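Local coordinates for protein CDP-glucose 4,6-dehydratase (Salmonella enterica subsp. enterica serovar Typhi, PDB 1WVG) that catalyses the NAD+-dependent conversion of CDP-D-glucose to CDP-4-dehydro-6-deoxy-D-glucose with loss of water, the second step on the way to CDP-3,6-dideoxy-D-mannose for the O-antigen, at residues A[2-7]-A[30-35]; A[51-56]-A[341-346]; A[227-232]-A[300-305]. All coordinates share one frame; numbering follows the deposited sequence.

Contact 1. Residues A[2-7]-A[30-35]; sequences IDKNFW and TEMGAI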
# COMPACT_ATOMS: atom_id res chain seq x y z
N ILE A 2 -9.50 -29.67 17.48
CA ILE A 2 -10.18 -30.59 16.58
C ILE A 2 -11.25 -31.32 17.37
O ILE A 2 -11.01 -31.66 18.51
CB ILE A 2 -9.17 -31.51 15.93
CG1 ILE A 2 -8.36 -30.66 14.98
CG2 ILE A 2 -9.81 -32.66 15.16
CD1 ILE A 2 -6.94 -31.18 14.85
N ASP A 3 -12.41 -31.53 16.74
CA ASP A 3 -13.57 -32.18 17.34
C ASP A 3 -13.95 -33.48 16.65
O ASP A 3 -14.72 -33.45 15.68
CB ASP A 3 -14.74 -31.17 17.33
CG ASP A 3 -15.90 -31.58 18.16
OD1 ASP A 3 -16.05 -32.69 18.62
OD2 ASP A 3 -16.73 -30.60 18.31
N LYS A 4 -13.39 -34.59 17.20
CA LYS A 4 -13.56 -35.99 16.78
C LYS A 4 -15.02 -36.32 16.61
O LYS A 4 -15.40 -37.07 15.72
CB LYS A 4 -12.97 -36.97 17.81
CG LYS A 4 -11.51 -36.72 18.20
CD LYS A 4 -10.71 -37.97 18.57
CE LYS A 4 -9.21 -37.89 18.22
NZ LYS A 4 -8.76 -38.86 17.20
N ASN A 5 -15.85 -35.73 17.48
CA ASN A 5 -17.29 -35.96 17.46
C ASN A 5 -17.98 -35.23 16.33
O ASN A 5 -19.01 -35.68 15.81
CB ASN A 5 -17.99 -35.64 18.80
CG ASN A 5 -17.41 -36.40 19.98
OD1 ASN A 5 -16.69 -35.84 20.83
ND2 ASN A 5 -17.75 -37.69 20.05
N PHE A 6 -17.40 -34.10 15.97
CA PHE A 6 -17.99 -33.38 14.88
C PHE A 6 -17.83 -34.22 13.63
O PHE A 6 -18.71 -34.27 12.79
CB PHE A 6 -17.23 -32.05 14.70
CG PHE A 6 -17.55 -31.45 13.36
CD1 PHE A 6 -18.64 -30.60 13.18
CD2 PHE A 6 -16.75 -31.72 12.25
CE1 PHE A 6 -18.95 -30.05 11.94
CE2 PHE A 6 -17.02 -31.15 11.00
CZ PHE A 6 -18.13 -30.32 10.85
N TRP A 7 -16.68 -34.89 13.54
CA TRP A 7 -16.30 -35.70 12.39
C TRP A 7 -17.06 -36.99 12.10
O TRP A 7 -17.32 -37.39 10.95
CB TRP A 7 -14.78 -35.87 12.34
CG TRP A 7 -14.19 -34.51 12.13
CD1 TRP A 7 -13.64 -33.71 13.05
CD2 TRP A 7 -14.22 -33.77 10.90
NE1 TRP A 7 -13.26 -32.51 12.47
CE2 TRP A 7 -13.63 -32.52 11.15
CE3 TRP A 7 -14.69 -34.05 9.61
CZ2 TRP A 7 -13.48 -31.57 10.14
CZ3 TRP A 7 -14.57 -33.09 8.60
CH2 TRP A 7 -13.96 -31.86 8.87
N THR A 30 -10.58 -40.31 8.46
CA THR A 30 -11.29 -41.58 8.63
C THR A 30 -11.13 -42.05 10.05
O THR A 30 -12.03 -42.61 10.69
CB THR A 30 -10.85 -42.66 7.66
OG1 THR A 30 -9.52 -42.91 7.96
CG2 THR A 30 -10.93 -42.15 6.24
N GLU A 31 -9.95 -41.80 10.58
CA GLU A 31 -9.70 -42.17 11.94
C GLU A 31 -10.66 -41.48 12.89
O GLU A 31 -10.90 -42.00 13.98
CB GLU A 31 -8.26 -41.86 12.36
CG GLU A 31 -7.90 -42.34 13.78
CD GLU A 31 -6.53 -41.87 14.20
OE1 GLU A 31 -5.53 -42.57 14.12
OE2 GLU A 31 -6.53 -40.63 14.68
N MET A 32 -11.22 -40.33 12.47
CA MET A 32 -12.14 -39.62 13.33
C MET A 32 -13.59 -40.03 13.15
O MET A 32 -14.49 -39.48 13.77
CB MET A 32 -11.95 -38.09 13.32
CG MET A 32 -10.71 -37.69 14.09
SD MET A 32 -10.51 -35.90 14.22
CE MET A 32 -10.53 -35.43 12.47
N GLY A 33 -13.80 -41.02 12.29
CA GLY A 33 -15.14 -41.51 12.08
C GLY A 33 -15.78 -40.97 10.84
O GLY A 33 -16.90 -41.40 10.49
N ALA A 34 -15.08 -40.07 10.14
CA ALA A 34 -15.63 -39.51 8.91
C ALA A 34 -15.73 -40.46 7.72
O ALA A 34 -14.93 -41.42 7.56
CB ALA A 34 -14.81 -38.28 8.50
N ILE A 35 -16.69 -40.16 6.83
CA ILE A 35 -16.84 -40.93 5.60
C ILE A 35 -16.25 -40.16 4.42
O ILE A 35 -16.87 -39.25 3.87
CB ILE A 35 -18.27 -41.37 5.32
CG1 ILE A 35 -18.88 -42.14 6.49
CG2 ILE A 35 -18.26 -42.24 4.08
CD1 ILE A 35 -20.39 -42.25 6.31
O HOH W 1 -6.14 -39.72 17.22

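Contact 2. Residues A[51-56]-A[341-346]; sequences EIVRLN and DMLICS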
# COMPACT_ATOMS: atom_id res chain seq x y z
N GLU A 51 -0.36 -45.67 -0.75
CA GLU A 51 -0.18 -47.08 -0.92
C GLU A 51 0.32 -47.71 0.35
O GLU A 51 -0.20 -48.72 0.81
CB GLU A 51 0.76 -47.39 -2.09
CG GLU A 51 0.45 -46.60 -3.38
CD GLU A 51 -0.64 -47.20 -4.24
OE1 GLU A 51 -1.74 -47.55 -3.79
OE2 GLU A 51 -0.30 -47.30 -5.52
N ILE A 52 1.35 -47.09 0.91
CA ILE A 52 1.97 -47.61 2.13
C ILE A 52 0.98 -47.85 3.26
O ILE A 52 1.11 -48.81 4.01
CB ILE A 52 3.15 -46.76 2.65
CG1 ILE A 52 4.37 -46.75 1.72
CG2 ILE A 52 3.60 -47.22 4.02
CD1 ILE A 52 4.15 -47.59 0.48
N VAL A 53 -0.01 -46.99 3.44
CA VAL A 53 -0.89 -47.24 4.56
C VAL A 53 -2.20 -47.91 4.18
O VAL A 53 -3.10 -47.98 5.04
CB VAL A 53 -1.17 -46.02 5.43
CG1 VAL A 53 0.09 -45.52 6.12
CG2 VAL A 53 -1.76 -44.93 4.51
N ARG A 54 -2.28 -48.37 2.92
CA ARG A 54 -3.46 -49.06 2.36
C ARG A 54 -4.73 -48.25 2.55
O ARG A 54 -5.77 -48.82 2.91
CB ARG A 54 -3.68 -50.51 2.91
CG ARG A 54 -2.67 -51.60 2.48
CD ARG A 54 -3.14 -53.08 2.45
NE ARG A 54 -2.68 -53.84 1.25
CZ ARG A 54 -2.77 -55.17 0.96
NH1 ARG A 54 -3.42 -56.06 1.75
NH2 ARG A 54 -2.30 -55.61 -0.23
N LEU A 55 -4.66 -46.93 2.32
CA LEU A 55 -5.82 -46.06 2.51
C LEU A 55 -6.96 -46.44 1.60
O LEU A 55 -8.14 -46.29 1.89
CB LEU A 55 -5.44 -44.62 2.19
CG LEU A 55 -5.28 -43.81 3.46
CD1 LEU A 55 -4.89 -42.39 3.07
CD2 LEU A 55 -6.56 -43.79 4.26
N ASN A 56 -6.58 -46.91 0.44
CA ASN A 56 -7.56 -47.30 -0.53
C ASN A 56 -8.53 -48.27 0.07
O ASN A 56 -9.66 -48.41 -0.36
CB ASN A 56 -6.89 -47.99 -1.71
CG ASN A 56 -7.93 -48.67 -2.56
OD1 ASN A 56 -8.89 -48.03 -2.98
ND2 ASN A 56 -7.78 -49.97 -2.80
N ASP A 341 5.47 -51.26 10.89
CA ASP A 341 4.10 -51.05 10.43
C ASP A 341 3.76 -49.54 10.41
O ASP A 341 3.37 -48.94 11.44
CB ASP A 341 3.03 -51.78 11.26
CG ASP A 341 1.62 -51.51 10.76
OD1 ASP A 341 1.36 -50.83 9.79
OD2 ASP A 341 0.69 -52.11 11.48
N MET A 342 3.87 -48.97 9.20
CA MET A 342 3.64 -47.57 8.94
C MET A 342 2.24 -47.05 9.24
O MET A 342 2.06 -45.96 9.78
CB MET A 342 4.30 -47.11 7.64
CG MET A 342 5.81 -47.39 7.62
SD MET A 342 6.65 -47.24 9.23
CE MET A 342 6.89 -45.44 9.26
N LEU A 343 1.23 -47.83 8.92
CA LEU A 343 -0.08 -47.36 9.25
C LEU A 343 -0.09 -47.14 10.74
O LEU A 343 -0.57 -46.16 11.28
CB LEU A 343 -1.17 -48.40 8.91
CG LEU A 343 -2.56 -47.92 9.34
CD1 LEU A 343 -3.04 -46.90 8.33
CD2 LEU A 343 -3.54 -49.08 9.36
N ILE A 344 0.48 -48.09 11.43
CA ILE A 344 0.50 -47.97 12.85
C ILE A 344 1.36 -46.79 13.32
O ILE A 344 1.01 -46.04 14.22
CB ILE A 344 0.81 -49.32 13.47
CG1 ILE A 344 -0.47 -50.13 13.35
CG2 ILE A 344 1.20 -49.11 14.92
CD1 ILE A 344 -1.64 -49.28 12.80
N CYS A 345 2.51 -46.59 12.71
CA CYS A 345 3.35 -45.44 13.08
C CYS A 345 2.62 -44.13 12.80
O CYS A 345 2.59 -43.23 13.63
CB CYS A 345 4.63 -45.45 12.24
SG CYS A 345 5.66 -46.86 12.73
N SER A 346 2.07 -44.05 11.58
CA SER A 346 1.33 -42.90 11.11
C SER A 346 0.18 -42.66 12.06
O SER A 346 0.00 -41.55 12.55
CB SER A 346 0.92 -43.01 9.64
OG SER A 346 2.11 -43.19 8.84

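Contact 3. Residues A[227-232]-A[300-305]; sequences YSIRPW and AHYLKL. With CXY (cytidine-5'-diphospho-beta-D-xylose), chain D.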
# COMPACT_ATOMS: atom_id res chain seq x y z
N TYR A 227 20.74 -20.75 1.90
CA TYR A 227 20.24 -19.63 2.66
C TYR A 227 18.78 -19.29 2.38
O TYR A 227 18.27 -18.24 2.76
CB TYR A 227 21.13 -18.41 2.47
CG TYR A 227 22.58 -18.77 2.54
CD1 TYR A 227 23.35 -18.81 1.38
CD2 TYR A 227 23.18 -19.05 3.76
CE1 TYR A 227 24.71 -19.13 1.44
CE2 TYR A 227 24.54 -19.37 3.83
CZ TYR A 227 25.31 -19.41 2.66
OH TYR A 227 26.65 -19.72 2.72
N SER A 228 18.07 -20.16 1.69
CA SER A 228 16.71 -19.78 1.49
C SER A 228 15.98 -20.09 2.79
O SER A 228 16.41 -20.93 3.61
CB SER A 228 16.10 -20.50 0.31
OG SER A 228 16.65 -19.96 -0.87
N ILE A 229 14.86 -19.40 2.94
CA ILE A 229 13.98 -19.55 4.06
C ILE A 229 12.57 -19.93 3.58
O ILE A 229 12.10 -19.39 2.57
CB ILE A 229 13.91 -18.20 4.73
CG1 ILE A 229 15.24 -18.01 5.43
CG2 ILE A 229 12.75 -18.24 5.73
CD1 ILE A 229 15.45 -16.59 5.92
N ARG A 230 11.91 -20.81 4.34
CA ARG A 230 10.55 -21.28 4.07
C ARG A 230 9.84 -21.42 5.40
O ARG A 230 10.51 -21.54 6.44
CB ARG A 230 10.58 -22.68 3.45
CG ARG A 230 11.07 -22.72 2.01
CD ARG A 230 10.24 -21.80 1.13
NE ARG A 230 10.58 -21.88 -0.27
CZ ARG A 230 11.40 -21.05 -0.86
NH1 ARG A 230 12.01 -20.06 -0.20
NH2 ARG A 230 11.63 -21.21 -2.15
N PRO A 231 8.52 -21.46 5.39
CA PRO A 231 7.78 -21.60 6.62
C PRO A 231 7.65 -23.06 6.98
O PRO A 231 6.55 -23.61 6.98
CB PRO A 231 6.37 -20.99 6.39
CG PRO A 231 6.32 -20.51 4.94
CD PRO A 231 7.65 -20.92 4.30
N TRP A 232 8.77 -23.71 7.30
CA TRP A 232 8.77 -25.14 7.62
C TRP A 232 7.81 -25.64 8.69
O TRP A 232 7.82 -25.14 9.83
CB TRP A 232 10.17 -25.64 7.96
CG TRP A 232 11.25 -24.96 7.16
CD1 TRP A 232 12.07 -23.95 7.58
CD2 TRP A 232 11.65 -25.26 5.82
NE1 TRP A 232 12.96 -23.60 6.60
CE2 TRP A 232 12.74 -24.39 5.50
CE3 TRP A 232 11.20 -26.18 4.86
CZ2 TRP A 232 13.37 -24.41 4.25
CZ3 TRP A 232 11.84 -26.16 3.62
CH2 TRP A 232 12.92 -25.31 3.32
N ALA A 300 12.09 -18.56 -5.13
CA ALA A 300 12.11 -17.49 -4.13
C ALA A 300 13.11 -17.77 -3.04
O ALA A 300 13.24 -18.88 -2.56
CB ALA A 300 10.77 -17.41 -3.41
N HIS A 301 13.78 -16.72 -2.60
CA HIS A 301 14.72 -16.87 -1.51
C HIS A 301 13.99 -16.87 -0.15
O HIS A 301 14.14 -17.75 0.70
CB HIS A 301 15.67 -15.66 -1.52
CG HIS A 301 16.39 -15.62 -2.82
ND1 HIS A 301 16.80 -16.79 -3.46
CD2 HIS A 301 16.76 -14.56 -3.60
CE1 HIS A 301 17.41 -16.44 -4.59
NE2 HIS A 301 17.40 -15.11 -4.70
N TYR A 302 13.21 -15.82 0.09
CA TYR A 302 12.54 -15.72 1.36
C TYR A 302 11.07 -15.85 1.24
O TYR A 302 10.47 -15.19 0.39
CB TYR A 302 12.70 -14.35 2.03
CG TYR A 302 14.13 -14.00 2.18
CD1 TYR A 302 14.58 -12.78 1.67
CD2 TYR A 302 15.04 -14.87 2.78
CE1 TYR A 302 15.92 -12.41 1.77
CE2 TYR A 302 16.38 -14.52 2.88
CZ TYR A 302 16.82 -13.29 2.38
OH TYR A 302 18.13 -12.93 2.46
N LEU A 303 10.55 -16.67 2.15
CA LEU A 303 9.12 -16.89 2.26
C LEU A 303 8.68 -17.15 3.71
O LEU A 303 9.02 -18.18 4.27
CB LEU A 303 8.59 -17.98 1.30
CG LEU A 303 7.08 -18.19 1.41
CD1 LEU A 303 6.40 -16.84 1.20
CD2 LEU A 303 6.60 -19.18 0.35
N LYS A 304 7.90 -16.21 4.30
CA LYS A 304 7.38 -16.37 5.67
C LYS A 304 5.91 -16.01 5.64
O LYS A 304 5.45 -15.25 4.77
CB LYS A 304 8.05 -15.44 6.68
CG LYS A 304 9.46 -15.89 7.02
CD LYS A 304 10.01 -15.28 8.31
CE LYS A 304 9.79 -13.79 8.41
NZ LYS A 304 10.55 -13.23 9.54
N LEU A 305 5.16 -16.55 6.58
CA LEU A 305 3.72 -16.26 6.70
C LEU A 305 3.38 -15.65 8.07
O LEU A 305 3.77 -16.19 9.14
CB LEU A 305 2.91 -17.57 6.72
CG LEU A 305 2.88 -18.30 5.39
CD1 LEU A 305 2.14 -19.63 5.54
CD2 LEU A 305 2.18 -17.41 4.37
O1B CXY D . 9.17 -24.23 -1.40
PB CXY D . 8.93 -25.34 -2.41
O2B CXY D . 9.46 -25.04 -3.79
O1' CXY D . 7.32 -25.66 -2.50
O3A CXY D . 9.64 -26.47 -1.64
PA CXY D . 11.04 -27.29 -1.92
O1A CXY D . 11.11 -28.30 -0.84
O2A CXY D . 11.05 -27.85 -3.29
O5D CXY D . 12.11 -26.12 -1.81
C5D CXY D . 12.45 -25.64 -0.50
C4D CXY D . 13.72 -24.84 -0.60
O4D CXY D . 14.83 -25.77 -0.49
C3D CXY D . 13.95 -24.00 -1.85
O3D CXY D . 14.67 -22.73 -1.65
C2D CXY D . 14.77 -25.02 -2.66
O2D CXY D . 15.52 -24.31 -3.65
C1D CXY D . 15.68 -25.55 -1.58
N1 CXY D . 16.32 -26.82 -1.92
C6 CXY D . 15.55 -27.95 -2.17
C5 CXY D . 16.07 -29.11 -2.45
C4 CXY D . 17.48 -29.29 -2.55
N3 CXY D . 18.21 -28.13 -2.27
C2 CXY D . 17.70 -26.88 -1.96
N4 CXY D . 18.05 -30.33 -2.84
O2 CXY D . 18.41 -25.89 -1.75
C1' CXY D . 6.87 -26.58 -1.52
C2' CXY D . 5.85 -27.45 -2.21
C3' CXY D . 4.73 -26.54 -2.66
C4' CXY D . 4.12 -25.82 -1.46
C5' CXY D . 5.20 -25.06 -0.71
O2' CXY D . 6.40 -28.11 -3.37
O3' CXY D . 3.68 -27.32 -3.26
O4' CXY D . 3.08 -24.94 -1.89
O5' CXY D . 6.28 -25.93 -0.36
O HOH W 2 15.45 -20.84 -2.93

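Contact 1. Residues A[2-7]-A[30-35]
In the Rossmann fold, the short N-terminal helix 4-7 leans on the turn that ends helix 20-31 and leads into strand 35-40, and Met32 of that turn packs between Trp7 and Ile2. The methyl CE of Met32 sits over one face of the indole, 3.9 Å from the centroid of the five-membered ring and 23° off its normal, a CH-pi contact. Its sulfur SD lies obliquely to the same ring, completing a Met-aromatic pair. The bend at chi3 (-57°) is what folds CE back over the ring, while SD meets Ile2 CG2 at 3.4 Å, the two side chains crossing at about a right angle. Ala34 CA approaches the backbone oxygen Trp7 O at 3.4 Å in a CA-H...O contact. Gly33, at positive phi (101°), closes helix 20-31 with a Schellman motif and turns the chain toward strand 35-40. The salt bridge between Lys4 NZ and Glu31 OE2 is long; a water lies between them, but the placing of NZ is doubtful and Glu31 is poorly ordered. The indole N-H is satisfied by Gln247 of helix 236-251. No hydrogen bond joins the two segments directly: the contact between them is made chiefly by sulfur, methyl and ring, and backbone bonds of Gly33 with Gly9 and of Ile35 with Lys10 follow just beyond it.

Contact 2. Residues A[51-56]-A[341-346]
Val53 lays its CG1 methyl against the backbone of the first turn of helix 342-355, 3.6 Å from Leu343 CA. With CG1 anti to the carbonyl carbon (chi1 -65°), this branch is directed at the helix and also comes within 4.1 Å of Ser346 OG, one turn further on. Leu343 answers from its own side: CD1 touches both Val53 CB, at 3.6 Å, and Val53 O, at 3.5 Å, so one methyl lies against the side chain and the backbone of the same residue. Next to this pair, Ile52 CG2 rests on Met342 CB at 3.7 Å, the two side chains side by side and pointing the same way, while the thioether of Met342 bends away from the contact. The interface between the segments is thus apolar, without a hydrogen bond across it. Polar groups are met within the helix instead: Asp341 is its N-cap, OD1 accepting weak bonds from Leu343 N and Ile344 N, and Ser346 OG donates to Met342 O at 2.9 Å from above the carbonyl plane. Ser346 OG is also bonded to Trp332 NE1 of helix 322-337. The contact joins the end of helix 49-52, closed by a Schellman motif with Arg54 at positive phi, to the start of the C-terminal helix 342-355; Leu343 reaches Leu27 of helix 20-31, and Met342 packs on Trp332, Ala335 and Trp336 of helix 322-337.

Contact 3. Residues A[227-232]-A[300-305]
Arg230 meets Ala300 O end-on, its NH1 and NH2 each donating to that one carbonyl oxygen at 2.9 Å. The oxygen lies in the guanidinium plane, whereas NH1 comes from above the carbonyl plane and NH2 is only tilted from it. The same NH1 also bonds Ile229 O, which together with the double grip fixes the rotation of the guanidinium. Its third nitrogen, NE, gives a nearly straight bond of 3.0 Å (164°) to O1B on the beta phosphate of CDP-xylose, and O3D of the ligand ribose lies over one face of the group. A bend at chi2 (-56°) turns the arginine back alongside its own chain to reach both partners. A water donates to Ala300 O. These groups belong to the nucleotide-sugar pocket of this extended short-chain dehydrogenase/reductase, where two loops run side by side. In the second shell, Ile229 N donates to His301 O at 2.9 Å, and Ile229 CD1 meets Tyr302 CD2 obliquely at 3.6 Å. Pro231, centre of an inverse gamma turn, sets its ring against Leu303 CG and Leu305 CG. Further out, the carboxylate of Glu140 accepts from His301 N and Tyr302 N, and Lys304 forms a salt bridge with Asp266 and a hydrogen bond to Ser308 of the second subunit.

Contacts 1 and 2 are neighbours, with centres 18 Å apart and nearest atoms about 5 Å apart. Helix 342-355 ties them together: it starts in contact 2 and reaches contact 1 through Met354, which Met32 and Lys4 touch. Contact 3 stands apart, its centre 33 Å from that of contact 1, on the opposite side of the chain's centre, and 31 Å from that of contact 2. In sequence it is nested inside the loop that contact 2 closes. Of the three, only contact 3 touches the bound CDP-xylose; the Val53 side chain of contact 2 is about 12 Å from the bound adenosine-5-diphosphoribose, and the Leu305 side chain of contact 3 about 10 Å.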